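Side-chain contacts in siderophore-interacting protein (Aeromonas hydrophila, PDB 6K2L), which binds FAD and probably reduces ferric siderophores to release their iron inside the cell: residues 252-255 / 256-259; 258-261 / 262-265. The protein carries 1 engineered substitution. One frame throughout, in Å; residues are numbered along the deposited sequence.

Contact 1: residues 252-255 / 256-259. With FAD (flavin-adenine dinucleotide), chain C.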
loop_
_atom_site.group_PDB
_atom_site.type_symbol
_atom_site.label_atom_id
_atom_site.label_comp_id
_atom_site.label_asym_id
_atom_site.label_seq_id
_atom_site.Cartn_x
_atom_site.Cartn_y
_atom_site.Cartn_z
ATOM N N GLY A 252 11.607 -0.335 -30.061
ATOM C CA GLY A 252 12.634 0.150 -30.963
ATOM C C GLY A 252 13.179 1.536 -30.667
ATOM O O GLY A 252 13.998 2.043 -31.442
ATOM N N LYS A 253 12.744 2.183 -29.593
ATOM C CA LYS A 253 13.209 3.524 -29.280
ATOM C C LYS A 253 13.713 3.534 -27.848
ATOM O O LYS A 253 13.023 3.058 -26.941
ATOM C CB LYS A 253 12.106 4.574 -29.464
ATOM C CG LYS A 253 11.427 4.542 -30.814
ATOM C CD LYS A 253 11.188 5.969 -31.328
ATOM C CE LYS A 253 10.359 6.765 -30.298
ATOM N NZ LYS A 253 10.637 8.236 -30.302
ATOM N N ASP A 254 14.922 4.051 -27.652
ATOM C CA ASP A 254 15.394 4.251 -26.300
ATOM C C ASP A 254 14.675 5.455 -25.672
ATOM O O ASP A 254 13.971 6.228 -26.347
ATOM C CB ASP A 254 16.915 4.420 -26.295
ATOM C CG ASP A 254 17.402 5.393 -27.372
ATOM O OD1 ASP A 254 17.024 6.582 -27.335
ATOM O OD2 ASP A 254 18.169 4.967 -28.265
ATOM N N GLU A 255 14.833 5.584 -24.347
ATOM C CA GLU A 255 14.202 6.674 -23.614
ATOM C C GLU A 255 14.630 8.047 -24.139
ATOM O O GLU A 255 13.857 9.016 -24.065
ATOM C CB GLU A 255 14.538 6.540 -22.132
ATOM C CG GLU A 255 14.190 7.774 -21.303
ATOM C CD GLU A 255 12.679 8.006 -21.208
ATOM O OE1 GLU A 255 11.917 7.001 -21.260
ATOM O OE2 GLU A 255 12.262 9.186 -21.071
ATOM N N GLU A 256 15.861 8.152 -24.663
ATOM C CA GLU A 256 16.352 9.440 -25.140
ATOM C C GLU A 256 15.583 9.887 -26.371
ATOM O O GLU A 256 15.233 11.064 -26.498
ATOM C CB GLU A 256 17.850 9.363 -25.439
ATOM C CG GLU A 256 18.756 9.704 -24.259
ATOM C CD GLU A 256 19.105 8.484 -23.426
ATOM O OE1 GLU A 256 19.204 7.383 -24.018
ATOM O OE2 GLU A 256 19.254 8.628 -22.184
ATOM N N ALA A 257 15.299 8.960 -27.273
ATOM C CA ALA A 257 14.508 9.285 -28.446
ATOM C C ALA A 257 13.032 9.440 -28.113
ATOM O O ALA A 257 12.309 10.143 -28.838
ATOM C CB ALA A 257 14.688 8.205 -29.522
ATOM N N TYR A 258 12.569 8.813 -27.032
ATOM C CA TYR A 258 11.141 8.734 -26.785
ATOM C C TYR A 258 10.615 9.762 -25.796
ATOM O O TYR A 258 9.396 9.890 -25.679
ATOM C CB TYR A 258 10.768 7.343 -26.272
ATOM C CG TYR A 258 9.276 7.113 -26.214
ATOM C CD1 TYR A 258 8.489 7.302 -27.337
ATOM C CD2 TYR A 258 8.649 6.749 -25.026
ATOM C CE1 TYR A 258 7.123 7.112 -27.293
ATOM C CE2 TYR A 258 7.281 6.544 -24.977
ATOM C CZ TYR A 258 6.523 6.734 -26.116
ATOM O OH TYR A 258 5.162 6.539 -26.109
ATOM N N HIS A 259 11.481 10.439 -25.035
ATOM C CA HIS A 259 10.996 11.213 -23.901
ATOM C C HIS A 259 9.931 12.222 -24.334
ATOM O O HIS A 259 8.821 12.269 -23.775
ATOM C CB HIS A 259 12.185 11.886 -23.210
ATOM C CG HIS A 259 11.813 12.817 -22.094
ATOM N ND1 HIS A 259 11.438 12.367 -20.845
ATOM C CD2 HIS A 259 11.759 14.172 -22.038
ATOM C CE1 HIS A 259 11.168 13.403 -20.067
ATOM N NE2 HIS A 259 11.355 14.509 -20.766
HETATM P PA FAD C . 16.431 2.037 -23.083
HETATM O O1A FAD C . 17.846 2.514 -23.013
HETATM O O2A FAD C . 15.354 3.083 -22.766
HETATM O O5B FAD C . 15.983 1.460 -24.531
HETATM C C5B FAD C . 16.806 0.529 -25.265
HETATM C C4B FAD C . 16.004 -0.272 -26.271
HETATM O O4B FAD C . 15.304 -1.348 -25.607
HETATM C C3B FAD C . 14.940 0.473 -27.074
HETATM O O3B FAD C . 14.866 -0.056 -28.396
HETATM C C2B FAD C . 13.660 0.209 -26.271
HETATM O O2B FAD C . 12.453 0.238 -27.029
HETATM C C1B FAD C . 13.900 -1.209 -25.765
HETATM N N9A FAD C . 13.313 -1.456 -24.472
HETATM C C8A FAD C . 13.292 -0.600 -23.400
HETATM N N7A FAD C . 12.721 -1.099 -22.328
HETATM C C5A FAD C . 12.353 -2.378 -22.722
HETATM C C6A FAD C . 11.705 -3.426 -22.045
HETATM N N6A FAD C . 11.331 -3.356 -20.767
HETATM N N1A FAD C . 11.476 -4.574 -22.733
HETATM C C2A FAD C . 11.868 -4.647 -24.009
HETATM N N3A FAD C . 12.498 -3.724 -24.747
HETATM C C4A FAD C . 12.716 -2.611 -24.040
HETATM N N1 FAD C . 9.983 -0.501 -16.736
HETATM C C2 FAD C . 10.257 -1.549 -15.903
HETATM O O2 FAD C . 10.964 -2.495 -16.257
HETATM N N3 FAD C . 9.724 -1.572 -14.624
HETATM C C4 FAD C . 8.910 -0.615 -14.068
HETATM O O4 FAD C . 8.503 -0.745 -12.913
HETATM C C4X FAD C . 8.634 0.503 -14.953
HETATM N N5 FAD C . 7.863 1.485 -14.498
HETATM C C5X FAD C . 7.598 2.534 -15.341
HETATM C C6 FAD C . 6.773 3.557 -14.889
HETATM C C7 FAD C . 6.449 4.635 -15.709
HETATM C C7M FAD C . 5.570 5.734 -15.167
HETATM C C8 FAD C . 6.994 4.708 -17.006
HETATM C C8M FAD C . 6.707 5.881 -17.911
HETATM C C9 FAD C . 7.834 3.693 -17.454
HETATM C C9A FAD C . 8.131 2.607 -16.641
HETATM N N10 FAD C . 8.945 1.547 -17.091
HETATM C C10 FAD C . 9.210 0.467 -16.273
HETATM C "C1'" FAD C . 9.497 1.560 -18.458
HETATM C "C2'" FAD C . 11.007 1.798 -18.529
HETATM O "O2'" FAD C . 11.346 3.151 -18.208
HETATM C "C3'" FAD C . 11.481 1.469 -19.947
HETATM O "O3'" FAD C . 11.450 0.054 -20.113
HETATM C "C4'" FAD C . 12.880 1.982 -20.287
HETATM O "O4'" FAD C . 12.973 2.140 -21.706
HETATM C "C5'" FAD C . 13.953 1.053 -19.762
HETATM O "O5'" FAD C . 15.242 1.664 -19.955
HETATM P P FAD C . 16.470 0.839 -20.506
HETATM O O1P FAD C . 17.710 1.690 -20.205
HETATM O O2P FAD C . 16.508 -0.524 -19.978
HETATM O O3P FAD C . 16.220 0.815 -22.085
#
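D254 caps the N-terminus of helix 255-266: its OD1 accepts from A257 N at 2.9 Å, with an N-H...O angle of 153° and the donor lying nearly on the extension of the carboxylate C-O bond. This N-cap is reached because CG sits between the backbone N and the carbonyl carbon (chi1 46°), which turns the carboxylate back over the first turn. D254 OD1 also lies 4.0 Å from E256 OE1, a proximity of like charges probably eased by the salt bridge from E256 OE2 to R81. K253 crosses Y258 at about a right angle. Bends at chi2 and chi3 set K253 CE obliquely against the ring, 3.5 Å from Y258 CD1, and leave K253 NZ in the ring plane at the edge, where it gives a weak bond to A257 O (2.9 Å). Y258 OH is held in turn by E222. The same turn grips the cofactor through its backbone: E255 N donates to FAD O2A at 3.0 Å, a phosphate oxygen at the start of the helix, while G252 N and K253 N make weak bonds to ribose O2B. The E255 carboxylate reaches forward to H259, one turn further on, their planes 70° apart. E255 OE1 forms a salt bridge with R262, and E255 OE2 accepts from H259 ND1 at 3.3 Å, lying close to the imidazole plane.

Contact 2: residues 258-261 / 262-265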
loop_
_atom_site.group_PDB
_atom_site.type_symbol
_atom_site.label_atom_id
_atom_site.label_comp_id
_atom_site.label_asym_id
_atom_site.label_seq_id
_atom_site.Cartn_x
_atom_site.Cartn_y
_atom_site.Cartn_z
ATOM N N TYR A 258 12.569 8.813 -27.032
ATOM C CA TYR A 258 11.141 8.734 -26.785
ATOM C C TYR A 258 10.615 9.762 -25.796
ATOM O O TYR A 258 9.396 9.890 -25.679
ATOM C CB TYR A 258 10.768 7.343 -26.272
ATOM C CG TYR A 258 9.276 7.113 -26.214
ATOM C CD1 TYR A 258 8.489 7.302 -27.337
ATOM C CD2 TYR A 258 8.649 6.749 -25.026
ATOM C CE1 TYR A 258 7.123 7.112 -27.293
ATOM C CE2 TYR A 258 7.281 6.544 -24.977
ATOM C CZ TYR A 258 6.523 6.734 -26.116
ATOM O OH TYR A 258 5.162 6.539 -26.109
ATOM N N HIS A 259 11.481 10.439 -25.035
ATOM C CA HIS A 259 10.996 11.213 -23.901
ATOM C C HIS A 259 9.931 12.222 -24.334
ATOM O O HIS A 259 8.821 12.269 -23.775
ATOM C CB HIS A 259 12.185 11.886 -23.210
ATOM C CG HIS A 259 11.813 12.817 -22.094
ATOM N ND1 HIS A 259 11.438 12.367 -20.845
ATOM C CD2 HIS A 259 11.759 14.172 -22.038
ATOM C CE1 HIS A 259 11.168 13.403 -20.067
ATOM N NE2 HIS A 259 11.355 14.509 -20.766
ATOM N N HIS A 260 10.212 12.983 -25.377
ATOM C CA HIS A 260 9.276 14.024 -25.765
ATOM C C HIS A 260 8.134 13.508 -26.637
ATOM O O HIS A 260 7.024 14.060 -26.567
ATOM C CB HIS A 260 10.046 15.167 -26.426
ATOM C CG HIS A 260 10.751 16.031 -25.428
ATOM N ND1 HIS A 260 12.121 16.025 -25.276
ATOM C CD2 HIS A 260 10.271 16.878 -24.485
ATOM C CE1 HIS A 260 12.457 16.846 -24.297
ATOM N NE2 HIS A 260 11.353 17.378 -23.801
ATOM N N ALA A 261 8.348 12.437 -27.406
ATOM C CA ALA A 261 7.205 11.744 -27.985
ATOM C C ALA A 261 6.219 11.313 -26.900
ATOM O O ALA A 261 5.004 11.458 -27.074
ATOM C CB ALA A 261 7.662 10.539 -28.807
ATOM N N ARG A 262 6.716 10.798 -25.768
ATOM C CA ARG A 262 5.811 10.328 -24.719
ATOM C C ARG A 262 5.044 11.486 -24.119
ATOM O O ARG A 262 3.838 11.376 -23.841
ATOM C CB ARG A 262 6.573 9.581 -23.617
ATOM C CG ARG A 262 5.677 8.725 -22.699
ATOM C CD ARG A 262 6.273 8.557 -21.303
ATOM N NE ARG A 262 7.163 7.388 -21.185
ATOM C CZ ARG A 262 8.498 7.445 -21.211
ATOM N NH1 ARG A 262 9.098 8.621 -21.377
ATOM N NH2 ARG A 262 9.237 6.333 -21.091
ATOM N N HIS A 263 5.739 12.597 -23.887
ATOM C CA HIS A 263 5.034 13.804 -23.475
ATOM C C HIS A 263 3.933 14.175 -24.476
ATOM O O HIS A 263 2.805 14.494 -24.077
ATOM C CB HIS A 263 6.036 14.945 -23.279
ATOM C CG HIS A 263 6.747 14.904 -21.955
ATOM N ND1 HIS A 263 6.075 14.904 -20.751
ATOM C CD2 HIS A 263 8.069 14.854 -21.645
ATOM C CE1 HIS A 263 6.948 14.850 -19.757
ATOM N NE2 HIS A 263 8.166 14.825 -20.271
ATOM N N ASP A 264 4.217 14.105 -25.782
ATOM C CA ASP A 264 3.195 14.522 -26.740
ATOM C C ASP A 264 2.058 13.509 -26.855
ATOM O O ASP A 264 0.954 13.879 -27.269
ATOM C CB ASP A 264 3.824 14.802 -28.112
ATOM C CG ASP A 264 4.086 16.311 -28.347
ATOM O OD1 ASP A 264 3.111 17.097 -28.484
ATOM O OD2 ASP A 264 5.277 16.709 -28.379
ATOM N N VAL A 265 2.303 12.243 -26.505
ATOM C CA VAL A 265 1.218 11.267 -26.411
ATOM C C VAL A 265 0.317 11.594 -25.223
ATOM O O VAL A 265 -0.912 11.629 -25.351
ATOM C CB VAL A 265 1.769 9.832 -26.299
ATOM C CG1 VAL A 265 0.642 8.870 -25.920
ATOM C CG2 VAL A 265 2.443 9.384 -27.603
#
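Four consecutive i to i+4 backbone bonds join the two turns, the shortest from R262 N to Y258 O at 2.8 Å and the straightest from H263 N to H259 O (N-H...O angle 165°). The polar end of R262 is engaged beyond this turn: NE donates to P247 O, and NH2 bonds Y248 O. These bonds probably help hold the guanidinium beside Y258, where the chain brings it by leaving with CG anti to the backbone N and bending at chi3. Y258 CD2 lies over the centre of one R262 guanidinium face, 3.9 Å above it, yet the two planes are 69° apart, so the groups are not stacked in parallel. The aliphatic part of R262 completes the contact, with R262 CB 3.4 Å from Y258 CE2. Around the helix, the edge of H263 is directed at the face of H259 in an offset edge-to-face pair, centroids 4.5 Å apart and planes at 86°. H260 adds an oblique neighbour to this histidine cluster, H260 CD2 lying 4.1 Å from H263 CD2. Farther along, V265 packs on helix 222-235. Side-chain pairing at i/i+3 and i/i+4 is typical of an α-helix, here the C-terminal helix 255-266, whose R262 also lines the FAD pocket.

How the contacts relate
Contact 1 is the loop and first turn leading into helix 255-266, contact 2 the turns that follow; they overlap at Y258 and H259, with centres about 9 Å apart. Their main bridge is a salt bridge from E255 OE1 to R262 NH2 (2.8 Å), which ties the residue whose backbone N holds the FAD phosphate to the arginine of the later turn. A looser link is K253 NZ against A261 CB at 4.0 Å. Contact 1 meets FAD directly with the start of the helix; contact 2 reaches it through R262, whose side chain comes within about 4 Å of the cofactor.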